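Local coordinates for glycinin A3B4 subunit (Glycine max, PDB 2D5F), which is an 11S globulin of soybean seed, a storage protein that assembles into hexamers and probably supplies nitrogen and amino acids to the seedling, at residues P60-Y65 and G128-T133; I78-P83 and V124-V129; Y371-R376 and G438-V443; N377-P382 and A431-E436. One frame throughout, in Å; residues are numbered along the deposited sequence.

Two cupin barrels in one chain show how a shared strand plan carries different chemistry. Contacts 1 and 2 lie in the first barrel, about 30 Å from contact 3 and 37 Å from contact 4, centre to centre. They share Gly128 and Val129, and both are wholly buried and touch a second subunit; contact 1 is built on backbone bonds, waters and a carbonate site, contact 2 on apolar packing alone. Contacts 3 and 4, mostly buried ladders of the second barrel, each pair strands far apart in sequence; strand 368-374 of contact 3 leads into 379-385 of contact 4, and 429-435 of contact 4 into 438-445 of contact 3. No other chain touches contact 3, whereas another subunit packs on contact 4.

Contact 1 (P60-Y65 and G128-T133); sequences PSYSPY and GVPYWT. With CO3 (carbonate ion), chain E.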
loop_
_atom_site.group_PDB
_atom_site.type_symbol
_atom_site.label_atom_id
_atom_site.label_comp_id
_atom_site.label_asym_id
_atom_site.label_seq_id
_atom_site.Cartn_x
_atom_site.Cartn_y
_atom_site.Cartn_z
ATOM N N PRO B 60 11.137 -31.098 13.043
ATOM C CA PRO B 60 10.245 -29.941 12.874
ATOM C C PRO B 60 10.009 -29.085 14.115
ATOM O O PRO B 60 9.727 -29.595 15.202
ATOM C CB PRO B 60 8.956 -30.568 12.332
ATOM C CG PRO B 60 8.993 -31.967 12.878
ATOM C CD PRO B 60 10.444 -32.355 12.704
ATOM N N SER B 61 10.137 -27.772 13.936
ATOM C CA SER B 61 9.932 -26.819 15.019
ATOM C C SER B 61 9.551 -25.452 14.459
ATOM O O SER B 61 9.651 -25.216 13.255
ATOM C CB SER B 61 11.204 -26.672 15.843
ATOM O OG SER B 61 12.201 -25.976 15.113
ATOM N N TYR B 62 9.103 -24.564 15.343
ATOM C CA TYR B 62 8.748 -23.201 14.961
ATOM C C TYR B 62 9.049 -22.248 16.120
ATOM O O TYR B 62 9.110 -22.665 17.281
ATOM C CB TYR B 62 7.272 -23.097 14.563
ATOM C CG TYR B 62 6.289 -23.449 15.658
ATOM C CD1 TYR B 62 5.910 -24.772 15.882
ATOM C CD2 TYR B 62 5.730 -22.456 16.468
ATOM C CE1 TYR B 62 4.990 -25.101 16.886
ATOM C CE2 TYR B 62 4.818 -22.773 17.475
ATOM C CZ TYR B 62 4.452 -24.099 17.676
ATOM O OH TYR B 62 3.555 -24.422 18.668
ATOM N N SER B 63 9.264 -20.977 15.792
ATOM C CA SER B 63 9.552 -19.944 16.783
ATOM C C SER B 63 8.685 -18.721 16.464
ATOM O O SER B 63 8.318 -18.495 15.308
ATOM C CB SER B 63 11.035 -19.566 16.752
ATOM O OG SER B 63 11.844 -20.659 17.156
ATOM N N PRO B 64 8.357 -17.915 17.485
ATOM C CA PRO B 64 7.523 -16.715 17.334
ATOM C C PRO B 64 8.187 -15.457 16.773
ATOM O O PRO B 64 7.791 -14.343 17.108
ATOM C CB PRO B 64 6.985 -16.502 18.744
ATOM C CG PRO B 64 8.163 -16.882 19.584
ATOM C CD PRO B 64 8.679 -18.152 18.903
ATOM N N TYR B 65 9.193 -15.634 15.924
ATOM C CA TYR B 65 9.880 -14.504 15.302
ATOM C C TYR B 65 10.558 -15.039 14.055
ATOM O O TYR B 65 10.734 -16.241 13.911
ATOM C CB TYR B 65 10.924 -13.886 16.249
ATOM C CG TYR B 65 11.712 -14.909 17.043
ATOM C CD1 TYR B 65 11.342 -15.242 18.349
ATOM C CD2 TYR B 65 12.798 -15.576 16.473
ATOM C CE1 TYR B 65 12.032 -16.217 19.071
ATOM C CE2 TYR B 65 13.492 -16.554 17.183
ATOM C CZ TYR B 65 13.102 -16.871 18.482
ATOM O OH TYR B 65 13.775 -17.855 19.177
ATOM N N GLY B 128 6.134 -18.559 13.564
ATOM C CA GLY B 128 5.090 -19.544 13.774
ATOM C C GLY B 128 4.967 -20.657 12.757
ATOM O O GLY B 128 4.184 -21.578 12.954
ATOM N N VAL B 129 5.728 -20.581 11.670
ATOM C CA VAL B 129 5.666 -21.608 10.635
ATOM C C VAL B 129 6.651 -22.746 10.922
ATOM O O VAL B 129 7.859 -22.516 11.070
ATOM C CB VAL B 129 5.985 -21.021 9.241
ATOM C CG1 VAL B 129 6.026 -22.134 8.206
ATOM C CG2 VAL B 129 4.934 -19.972 8.860
ATOM N N PRO B 130 6.143 -23.989 11.006
ATOM C CA PRO B 130 6.996 -25.155 11.274
ATOM C C PRO B 130 7.955 -25.414 10.114
ATOM O O PRO B 130 7.599 -25.219 8.952
ATOM C CB PRO B 130 5.997 -26.305 11.409
ATOM C CG PRO B 130 4.686 -25.623 11.729
ATOM C CD PRO B 130 4.735 -24.393 10.870
ATOM N N TYR B 131 9.169 -25.851 10.427
ATOM C CA TYR B 131 10.131 -26.174 9.383
ATOM C C TYR B 131 11.059 -27.279 9.867
ATOM O O TYR B 131 11.277 -27.435 11.074
ATOM C CB TYR B 131 10.977 -24.955 8.996
ATOM C CG TYR B 131 12.142 -24.700 9.926
ATOM C CD1 TYR B 131 11.946 -24.121 11.178
ATOM C CD2 TYR B 131 13.443 -25.068 9.564
ATOM C CE1 TYR B 131 13.014 -23.912 12.049
ATOM C CE2 TYR B 131 14.521 -24.864 10.435
ATOM C CZ TYR B 131 14.296 -24.286 11.669
ATOM O OH TYR B 131 15.346 -24.063 12.523
ATOM N N TRP B 132 11.588 -28.041 8.910
ATOM C CA TRP B 132 12.531 -29.125 9.179
ATOM C C TRP B 132 13.581 -29.085 8.074
ATOM O O TRP B 132 13.310 -28.613 6.969
ATOM C CB TRP B 132 11.833 -30.491 9.174
ATOM C CG TRP B 132 11.103 -30.812 7.901
ATOM C CD1 TRP B 132 9.786 -30.567 7.627
ATOM C CD2 TRP B 132 11.660 -31.380 6.711
ATOM N NE1 TRP B 132 9.490 -30.940 6.338
ATOM C CE2 TRP B 132 10.622 -31.440 5.750
ATOM C CE3 TRP B 132 12.936 -31.841 6.358
ATOM C CZ2 TRP B 132 10.820 -31.946 4.456
ATOM C CZ3 TRP B 132 13.134 -32.346 5.066
ATOM C CH2 TRP B 132 12.079 -32.389 4.133
ATOM N N THR B 133 14.785 -29.557 8.377
ATOM C CA THR B 133 15.860 -29.570 7.388
ATOM C C THR B 133 16.574 -30.917 7.401
ATOM O O THR B 133 16.588 -31.612 8.418
ATOM C CB THR B 133 16.889 -28.462 7.658
ATOM O OG1 THR B 133 17.498 -28.683 8.933
ATOM C CG2 THR B 133 16.213 -27.086 7.648
HETATM C C CO3 E . 18.514 -25.591 10.531
HETATM O O1 CO3 E . 18.080 -26.786 10.525
HETATM O O2 CO3 E . 17.919 -24.714 11.248
HETATM O O3 CO3 E . 19.542 -25.281 9.816
HETATM O O HOH W 1 13.400 -27.249 13.204
HETATM O O HOH W 2 8.972 -20.604 12.784
#
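The carbonyl oxygen of Tyr131 is gripped by two hydrogen bonds: Ser61 N reaches it at 3.1 Å, and water 1 donates to it while accepting from Ser61 OG. Pro60 CA adds a CA-H...O contact to the same Tyr131 O at 3.3 Å. With the return bond from Tyr131 N to Ser61 O, 2.9 Å, this makes a hydrogen-bonded antiparallel pair between strands 56-62 and 131-135 of the first cupin barrel. Beyond the pair a water takes the place of a direct backbone bond: water 2 accepts from Ser63 N and donates to Val129 O, before Gly128 N closes on Ser63 O at 2.8 Å in an almost straight bond (175°).

Ser61 and Tyr131 send their side chains to the same face of the sheet. With chi1 at 82°, CG of Tyr131 sits between its backbone N and carbonyl carbon, and the ring leans back over its partner until CD1 lies 3.3 Å from Ser61 O; water 1 rests over one ring face, toward the rim. Tyr62 instead carries its ring away from the pairing. Its CB lies 3.6 Å from Val129 O, its ring stacks with Trp384 of a second subunit, and its hydroxyl bonds to Asn427 O of that subunit, so the strand end forms part of the subunit interface.

On the Tyr131 side a bound carbonate, probably from the crystallisation liquor, is also held by Arg50 and His58. Thr133 OG1 donates to its O1, and Tyr131 OH donates to its O2 at 2.9 Å, with that oxygen near the plane of the phenol ring.

Contact 2 (I78-P83 and V124-V129); sequences IGFAFP and VIPPGV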
loop_
_atom_site.group_PDB
_atom_site.type_symbol
_atom_site.label_atom_id
_atom_site.label_comp_id
_atom_site.label_asym_id
_atom_site.label_seq_id
_atom_site.Cartn_x
_atom_site.Cartn_y
_atom_site.Cartn_z
ATOM N N ILE B 78 14.999 -28.121 2.874
ATOM C CA ILE B 78 14.209 -27.595 3.967
ATOM C C ILE B 78 12.750 -27.655 3.538
ATOM O O ILE B 78 12.424 -27.404 2.376
ATOM C CB ILE B 78 14.589 -26.133 4.289
ATOM C CG1 ILE B 78 13.662 -25.583 5.381
ATOM C CG2 ILE B 78 14.516 -25.286 3.016
ATOM C CD1 ILE B 78 14.077 -24.218 5.928
ATOM N N GLY B 79 11.879 -28.007 4.473
ATOM C CA GLY B 79 10.468 -28.075 4.169
ATOM C C GLY B 79 9.683 -27.329 5.227
ATOM O O GLY B 79 9.998 -27.419 6.411
ATOM N N PHE B 80 8.677 -26.571 4.801
ATOM C CA PHE B 80 7.846 -25.831 5.737
ATOM C C PHE B 80 6.441 -26.405 5.744
ATOM O O PHE B 80 6.053 -27.137 4.834
ATOM C CB PHE B 80 7.733 -24.359 5.341
ATOM C CG PHE B 80 9.044 -23.642 5.246
ATOM C CD1 PHE B 80 9.827 -23.754 4.105
ATOM C CD2 PHE B 80 9.469 -22.810 6.275
ATOM C CE1 PHE B 80 11.008 -23.040 3.988
ATOM C CE2 PHE B 80 10.649 -22.092 6.167
ATOM C CZ PHE B 80 11.421 -22.205 5.022
ATOM N N ALA B 81 5.679 -26.062 6.775
ATOM C CA ALA B 81 4.295 -26.498 6.881
ATOM C C ALA B 81 3.418 -25.240 6.929
ATOM O O ALA B 81 3.126 -24.726 8.002
ATOM C CB ALA B 81 4.084 -27.342 8.150
ATOM N N PHE B 82 3.025 -24.741 5.759
ATOM C CA PHE B 82 2.172 -23.560 5.688
ATOM C C PHE B 82 0.750 -24.001 5.991
ATOM O O PHE B 82 0.212 -24.894 5.337
ATOM C CB PHE B 82 2.268 -22.909 4.307
ATOM C CG PHE B 82 3.512 -22.089 4.118
ATOM C CD1 PHE B 82 4.740 -22.699 3.886
ATOM C CD2 PHE B 82 3.464 -20.701 4.222
ATOM C CE1 PHE B 82 5.908 -21.937 3.760
ATOM C CE2 PHE B 82 4.624 -19.929 4.098
ATOM C CZ PHE B 82 5.850 -20.552 3.866
ATOM N N PRO B 83 0.117 -23.368 6.983
ATOM C CA PRO B 83 -1.249 -23.717 7.385
ATOM C C PRO B 83 -2.318 -23.622 6.306
ATOM O O PRO B 83 -2.447 -22.604 5.635
ATOM C CB PRO B 83 -1.515 -22.765 8.548
ATOM C CG PRO B 83 -0.762 -21.515 8.121
ATOM C CD PRO B 83 0.550 -22.104 7.618
ATOM N N VAL B 124 14.925 -18.182 4.973
ATOM C CA VAL B 124 14.135 -17.353 5.875
ATOM C C VAL B 124 13.014 -18.186 6.474
ATOM O O VAL B 124 12.261 -18.826 5.741
ATOM C CB VAL B 124 13.511 -16.152 5.119
ATOM C CG1 VAL B 124 12.704 -15.294 6.074
ATOM C CG2 VAL B 124 14.606 -15.332 4.450
ATOM N N ILE B 125 12.906 -18.191 7.801
ATOM C CA ILE B 125 11.845 -18.942 8.475
ATOM C C ILE B 125 10.785 -17.962 8.986
ATOM O O ILE B 125 11.086 -17.100 9.807
ATOM C CB ILE B 125 12.358 -19.715 9.705
ATOM C CG1 ILE B 125 13.635 -20.502 9.369
ATOM C CG2 ILE B 125 11.257 -20.645 10.209
ATOM C CD1 ILE B 125 13.477 -21.503 8.247
ATOM N N PRO B 126 9.534 -18.077 8.506
ATOM C CA PRO B 126 8.474 -17.169 8.963
ATOM C C PRO B 126 8.075 -17.458 10.412
ATOM O O PRO B 126 8.185 -18.593 10.882
ATOM C CB PRO B 126 7.318 -17.463 8.009
ATOM C CG PRO B 126 7.991 -17.994 6.776
ATOM C CD PRO B 126 9.076 -18.878 7.357
ATOM N N PRO B 127 7.603 -16.433 11.137
ATOM C CA PRO B 127 7.196 -16.639 12.529
ATOM C C PRO B 127 6.046 -17.645 12.602
ATOM O O PRO B 127 5.118 -17.602 11.787
ATOM C CB PRO B 127 6.754 -15.245 12.978
ATOM C CG PRO B 127 7.535 -14.319 12.080
ATOM C CD PRO B 127 7.474 -15.014 10.752
ATOM N N GLY B 128 6.134 -18.559 13.564
ATOM C CA GLY B 128 5.090 -19.544 13.774
ATOM C C GLY B 128 4.967 -20.657 12.757
ATOM O O GLY B 128 4.184 -21.578 12.954
ATOM N N VAL B 129 5.728 -20.581 11.670
ATOM C CA VAL B 129 5.666 -21.608 10.635
ATOM C C VAL B 129 6.651 -22.746 10.922
ATOM O O VAL B 129 7.859 -22.516 11.070
ATOM C CB VAL B 129 5.985 -21.021 9.241
ATOM C CG1 VAL B 129 6.026 -22.134 8.206
ATOM C CG2 VAL B 129 4.934 -19.972 8.860
#
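Phe80 touches Val129, Pro126 and Ile125 in turn. Its CB lies 4.0 Å from Val129 CG1. Because chi1 is -58°, CG stands beside the backbone N and anti to the carbonyl carbon, which sends the ring across toward the other segment. CD2 comes 4.0 Å from the same Val129 CG1, while the ring crosses Pro126 at about a right angle, CE2 lying 3.8 Å from Pro126 CD. CE2 also meets Ile125 CD1 at 3.6 Å, and the tip, CZ, ends 3.6 Å from Val124 O, a buried carbonyl oxygen with no polar partner in the model.

The packing fills the inside of a cupin barrel: strand 75-80 belongs to one sheet and strand 121-125 to the other, and no hydrogen bond joins the two segments. A type II turn from Pro126 to Val129, with Gly128 at positive phi, brings the chain round so that Val129 CG1 comes against Phe80.

Ile125 CD1 also touches Ile78 CD1, at 3.6 Å. Phe82 starts away from the partner segment, but its ring swings back and puts one face over Val129 CG1, with CE1 4.5 Å from that methyl.

Contact 3 (Y371-R376 and G438-V443); sequences YVVLYR and GLEYVV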
loop_
_atom_site.group_PDB
_atom_site.type_symbol
_atom_site.label_atom_id
_atom_site.label_comp_id
_atom_site.label_asym_id
_atom_site.label_seq_id
_atom_site.Cartn_x
_atom_site.Cartn_y
_atom_site.Cartn_z
ATOM N N TYR B 371 26.556 -9.750 1.900
ATOM C CA TYR B 371 27.652 -10.700 1.951
ATOM C C TYR B 371 28.820 -9.902 1.414
ATOM O O TYR B 371 28.746 -9.333 0.320
ATOM C CB TYR B 371 27.403 -11.924 1.079
ATOM C CG TYR B 371 28.393 -13.021 1.383
ATOM C CD1 TYR B 371 29.462 -13.294 0.523
ATOM C CD2 TYR B 371 28.298 -13.746 2.563
ATOM C CE1 TYR B 371 30.417 -14.267 0.848
ATOM C CE2 TYR B 371 29.241 -14.714 2.894
ATOM C CZ TYR B 371 30.294 -14.968 2.039
ATOM O OH TYR B 371 31.228 -15.914 2.400
ATOM N N VAL B 372 29.879 -9.827 2.204
ATOM C CA VAL B 372 31.044 -9.055 1.823
ATOM C C VAL B 372 32.294 -9.915 1.691
ATOM O O VAL B 372 32.575 -10.762 2.545
ATOM C CB VAL B 372 31.314 -7.946 2.867
ATOM C CG1 VAL B 372 32.543 -7.143 2.479
ATOM C CG2 VAL B 372 30.086 -7.024 2.977
ATOM N N VAL B 373 33.032 -9.693 0.609
ATOM C CA VAL B 373 34.281 -10.408 0.378
ATOM C C VAL B 373 35.370 -9.371 0.143
ATOM O O VAL B 373 35.298 -8.591 -0.805
ATOM C CB VAL B 373 34.210 -11.327 -0.856
ATOM C CG1 VAL B 373 35.567 -11.983 -1.089
ATOM C CG2 VAL B 373 33.138 -12.389 -0.658
ATOM N N LEU B 374 36.356 -9.341 1.034
ATOM C CA LEU B 374 37.472 -8.412 0.907
ATOM C C LEU B 374 38.721 -9.223 0.623
ATOM O O LEU B 374 39.002 -10.214 1.301
ATOM C CB LEU B 374 37.660 -7.599 2.190
ATOM C CG LEU B 374 36.549 -6.591 2.522
ATOM C CD1 LEU B 374 36.809 -5.962 3.892
ATOM C CD2 LEU B 374 36.482 -5.528 1.436
ATOM N N TYR B 375 39.453 -8.820 -0.406
ATOM C CA TYR B 375 40.674 -9.512 -0.763
ATOM C C TYR B 375 41.782 -8.950 0.113
ATOM O O TYR B 375 41.567 -7.982 0.851
ATOM C CB TYR B 375 40.993 -9.296 -2.244
ATOM C CG TYR B 375 39.843 -9.643 -3.163
ATOM C CD1 TYR B 375 39.151 -10.847 -3.028
ATOM C CD2 TYR B 375 39.448 -8.769 -4.169
ATOM C CE1 TYR B 375 38.089 -11.170 -3.874
ATOM C CE2 TYR B 375 38.390 -9.084 -5.023
ATOM C CZ TYR B 375 37.718 -10.283 -4.870
ATOM O OH TYR B 375 36.690 -10.594 -5.728
ATOM N N ARG B 376 42.958 -9.566 0.035
ATOM C CA ARG B 376 44.113 -9.146 0.820
ATOM C C ARG B 376 44.264 -7.632 0.794
ATOM O O ARG B 376 44.382 -7.025 -0.271
ATOM C CB ARG B 376 45.379 -9.819 0.274
ATOM C CG ARG B 376 46.628 -9.647 1.127
ATOM C CD ARG B 376 47.802 -10.390 0.493
ATOM N NE ARG B 376 49.078 -10.129 1.159
ATOM C CZ ARG B 376 49.456 -10.667 2.317
ATOM N NH1 ARG B 376 48.659 -11.511 2.959
ATOM N NH2 ARG B 376 50.638 -10.360 2.838
ATOM N N GLY B 438 42.574 -12.565 3.294
ATOM C CA GLY B 438 41.322 -11.951 2.906
ATOM C C GLY B 438 40.318 -12.082 4.031
ATOM O O GLY B 438 40.632 -12.604 5.102
ATOM N N LEU B 439 39.103 -11.609 3.786
ATOM C CA LEU B 439 38.042 -11.656 4.783
ATOM C C LEU B 439 36.679 -11.760 4.118
ATOM O O LEU B 439 36.399 -11.040 3.166
ATOM C CB LEU B 439 38.070 -10.391 5.642
ATOM C CG LEU B 439 36.890 -10.221 6.605
ATOM C CD1 LEU B 439 37.031 -11.178 7.783
ATOM C CD2 LEU B 439 36.847 -8.789 7.093
ATOM N N GLU B 440 35.839 -12.659 4.625
ATOM C CA GLU B 440 34.492 -12.837 4.096
ATOM C C GLU B 440 33.522 -12.892 5.264
ATOM O O GLU B 440 33.808 -13.515 6.287
ATOM C CB GLU B 440 34.349 -14.145 3.315
ATOM C CG GLU B 440 35.269 -14.310 2.134
ATOM C CD GLU B 440 34.824 -15.441 1.230
ATOM O OE1 GLU B 440 35.628 -15.872 0.386
ATOM O OE2 GLU B 440 33.663 -15.890 1.353
ATOM N N TYR B 441 32.369 -12.259 5.104
ATOM C CA TYR B 441 31.379 -12.285 6.158
ATOM C C TYR B 441 29.991 -11.905 5.671
ATOM O O TYR B 441 29.824 -11.286 4.618
ATOM C CB TYR B 441 31.784 -11.341 7.298
ATOM C CG TYR B 441 31.859 -9.879 6.915
ATOM C CD1 TYR B 441 33.043 -9.316 6.438
ATOM C CD2 TYR B 441 30.743 -9.052 7.045
ATOM C CE1 TYR B 441 33.115 -7.963 6.105
ATOM C CE2 TYR B 441 30.803 -7.701 6.717
ATOM C CZ TYR B 441 31.986 -7.161 6.252
ATOM O OH TYR B 441 32.033 -5.819 5.954
ATOM N N VAL B 442 28.991 -12.310 6.440
ATOM C CA VAL B 442 27.621 -11.955 6.129
ATOM C C VAL B 442 27.279 -10.932 7.199
ATOM O O VAL B 442 27.862 -10.949 8.288
ATOM C CB VAL B 442 26.653 -13.159 6.255
ATOM C CG1 VAL B 442 26.694 -13.733 7.671
ATOM C CG2 VAL B 442 25.233 -12.712 5.920
ATOM N N VAL B 443 26.364 -10.025 6.888
ATOM C CA VAL B 443 25.950 -9.024 7.858
ATOM C C VAL B 443 24.447 -9.030 7.882
ATOM O O VAL B 443 23.814 -8.714 6.880
ATOM C CB VAL B 443 26.351 -7.594 7.476
ATOM C CG1 VAL B 443 26.118 -6.666 8.664
ATOM C CG2 VAL B 443 27.765 -7.550 7.034
#
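Two neighbouring strands of the second cupin barrel, 368-374 and 438-445, run antiparallel here, their axes 4.7 Å apart. Four backbone bonds join Val372 to Tyr441 and Leu374 to Leu439, the shortest from Leu374 N to Leu439 O at 2.7 Å.

The two faces of the ladder differ in chemistry. On the face of Tyr371, Val373 and Glu440, Tyr371 OH donates to Glu440 OE2 at 2.7 Å, meeting the oxygen nearly along its C-O axis; ring and carboxylate planes stand 88° apart. Glu440 also holds Arg396 in a salt bridge through OE1, so its two oxygens serve different partners. Val373 lies alongside the glutamate, its CG2 4.0 Å from Glu440 CD.

On the other face Val372 and Tyr441 lie side by side. With chi1 at 63° the tyrosine ring turns under the valine, whose CB sits over the face in a CH-pi contact, 3.8 Å from the centroid of the Tyr441 ring and 22° off its normal. The Tyr441 side chain is also about 3 Å from a bound magnesium ion.

Strand 390-395 flanks 438-445, where Thr395 OG1 bonds to Tyr371 OH, and strand 349-354 flanks 368-374. Strand 429-435 of the other sheet packs against Leu374 and Tyr441 through Glu432.

Contact 4 (N377-P382 and A431-E436); sequences NGIYSP and AEQGGE
Gln433 reaches its amide across to the other strand: NE2 donates to Asn377 O at 3.1 Å, approaching from above the carbonyl plane. The bond is therefore not on a lone pair, and the isoleucine next along, Ile379, lays its CG1 and CD1 against the amide, CG1 3.6 Å from Gln433 NE2. With CG anti to the backbone N (chi1 177°) and the chain extended beyond it, the glutamine reaches across Ile379 to Asn377.

On the opposite face Tyr380 and Glu432 run side by side, with Glu432 OE2 3.6 Å from Tyr380 CB and the ring and carboxylate planes 40° apart. A bend at chi2 turns the glutamate end toward the tyrosine. At the far end Ala431 CB touches Pro382 CG at 4.0 Å.

Behind these side chains a short antiparallel ladder sets their spacing. Tyr380 N bonds to Glu432 O at 2.8 Å, with a longer return from Glu432 N to Tyr380 O at 3.3 Å, and Gly434 N meets Gly378 O at 2.8 Å. Asn377 N adds a bent bond (138°) to Gly434 O, above the carbonyl plane. Further out, the Tyr380 ring stacks on His383, and Phe212 of a fourth subunit packs on Ile379, Ala431 and Gln433.

Glu432 reaches within about 3 Å of a bound magnesium ion, and its OE1 is probably hydrogen-bonded to Tyr441 OH. A metal and a phenol so close would probably stabilise the carboxylate in its charged form inside the barrel.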
loop_
_atom_site.group_PDB
_atom_site.type_symbol
_atom_site.label_atom_id
_atom_site.label_comp_id
_atom_site.label_asym_id
_atom_site.label_seq_id
_atom_site.Cartn_x
_atom_site.Cartn_y
_atom_site.Cartn_z
ATOM N N ASN B 377 44.245 -7.030 1.979
ATOM C CA ASN B 377 44.383 -5.588 2.132
ATOM C C ASN B 377 43.204 -4.780 1.599
ATOM O O ASN B 377 43.223 -3.549 1.638
ATOM C CB ASN B 377 45.673 -5.113 1.466
ATOM C CG ASN B 377 46.903 -5.720 2.099
ATOM O OD1 ASN B 377 47.090 -5.637 3.310
ATOM N ND2 ASN B 377 47.750 -6.338 1.285
ATOM N N GLY B 378 42.180 -5.468 1.106
ATOM C CA GLY B 378 41.016 -4.774 0.582
ATOM C C GLY B 378 40.290 -4.033 1.685
ATOM O O GLY B 378 40.096 -4.564 2.780
ATOM N N ILE B 379 39.875 -2.807 1.399
ATOM C CA ILE B 379 39.189 -1.998 2.396
ATOM C C ILE B 379 37.743 -1.632 2.074
ATOM O O ILE B 379 37.410 -1.278 0.942
ATOM C CB ILE B 379 39.943 -0.673 2.640
ATOM C CG1 ILE B 379 41.309 -0.947 3.273
ATOM C CG2 ILE B 379 39.109 0.246 3.528
ATOM C CD1 ILE B 379 42.148 0.301 3.467
ATOM N N TYR B 380 36.890 -1.734 3.089
ATOM C CA TYR B 380 35.490 -1.338 2.976
ATOM C C TYR B 380 35.524 -0.055 3.816
ATOM O O TYR B 380 35.418 -0.102 5.045
ATOM C CB TYR B 380 34.571 -2.377 3.624
ATOM C CG TYR B 380 33.091 -2.160 3.366
ATOM C CD1 TYR B 380 32.595 -0.907 2.993
ATOM C CD2 TYR B 380 32.178 -3.202 3.542
ATOM C CE1 TYR B 380 31.226 -0.699 2.804
ATOM C CE2 TYR B 380 30.821 -3.006 3.364
ATOM C CZ TYR B 380 30.347 -1.752 2.995
ATOM O OH TYR B 380 28.993 -1.562 2.822
ATOM N N SER B 381 35.711 1.079 3.147
ATOM C CA SER B 381 35.827 2.372 3.820
ATOM C C SER B 381 34.727 2.693 4.830
ATOM O O SER B 381 33.632 2.132 4.774
ATOM C CB SER B 381 35.932 3.492 2.778
ATOM O OG SER B 381 34.876 3.434 1.843
ATOM N N PRO B 382 35.015 3.603 5.779
ATOM C CA PRO B 382 34.061 4.008 6.814
ATOM C C PRO B 382 32.653 4.250 6.278
ATOM O O PRO B 382 32.434 5.090 5.403
ATOM C CB PRO B 382 34.702 5.268 7.391
ATOM C CG PRO B 382 36.159 4.935 7.315
ATOM C CD PRO B 382 36.283 4.342 5.929
ATOM N N ALA B 431 34.416 0.120 9.625
ATOM C CA ALA B 431 35.315 -0.052 8.490
ATOM C C ALA B 431 36.018 -1.397 8.639
ATOM O O ALA B 431 36.241 -1.864 9.757
ATOM C CB ALA B 431 36.329 1.075 8.439
ATOM N N GLU B 432 36.346 -2.019 7.512
ATOM C CA GLU B 432 37.003 -3.322 7.520
ATOM C C GLU B 432 38.124 -3.418 6.484
ATOM O O GLU B 432 38.020 -2.856 5.395
ATOM C CB GLU B 432 35.981 -4.430 7.230
ATOM C CG GLU B 432 34.901 -4.625 8.288
ATOM C CD GLU B 432 33.565 -3.991 7.923
ATOM O OE1 GLU B 432 32.575 -4.293 8.620
ATOM O OE2 GLU B 432 33.499 -3.199 6.953
ATOM N N GLN B 433 39.195 -4.128 6.833
ATOM C CA GLN B 433 40.307 -4.337 5.906
ATOM C C GLN B 433 40.705 -5.805 5.921
ATOM O O GLN B 433 41.057 -6.353 6.966
ATOM C CB GLN B 433 41.523 -3.478 6.262
ATOM C CG GLN B 433 42.720 -3.747 5.338
ATOM C CD GLN B 433 43.742 -2.622 5.351
ATOM O OE1 GLN B 433 43.917 -1.942 6.359
ATOM N NE2 GLN B 433 44.429 -2.430 4.229
ATOM N N GLY B 434 40.636 -6.434 4.754
ATOM C CA GLY B 434 40.982 -7.838 4.643
ATOM C C GLY B 434 42.401 -8.127 5.100
ATOM O O GLY B 434 43.326 -7.357 4.830
ATOM N N GLY B 435 42.567 -9.241 5.800
ATOM C CA GLY B 435 43.881 -9.611 6.282
ATOM C C GLY B 435 44.719 -10.258 5.197
ATOM O O GLY B 435 44.510 -10.045 4.004
ATOM N N GLU B 436 45.667 -11.072 5.631
ATOM C CA GLU B 436 46.569 -11.768 4.731
ATOM C C GLU B 436 45.831 -12.728 3.799
ATOM O O GLU B 436 46.131 -12.800 2.608
ATOM C CB GLU B 436 47.612 -12.540 5.551
ATOM C CG GLU B 436 48.310 -11.716 6.641
ATOM C CD GLU B 436 47.435 -11.467 7.877
ATOM O OE1 GLU B 436 46.412 -10.754 7.782
ATOM O OE2 GLU B 436 47.776 -11.991 8.957
#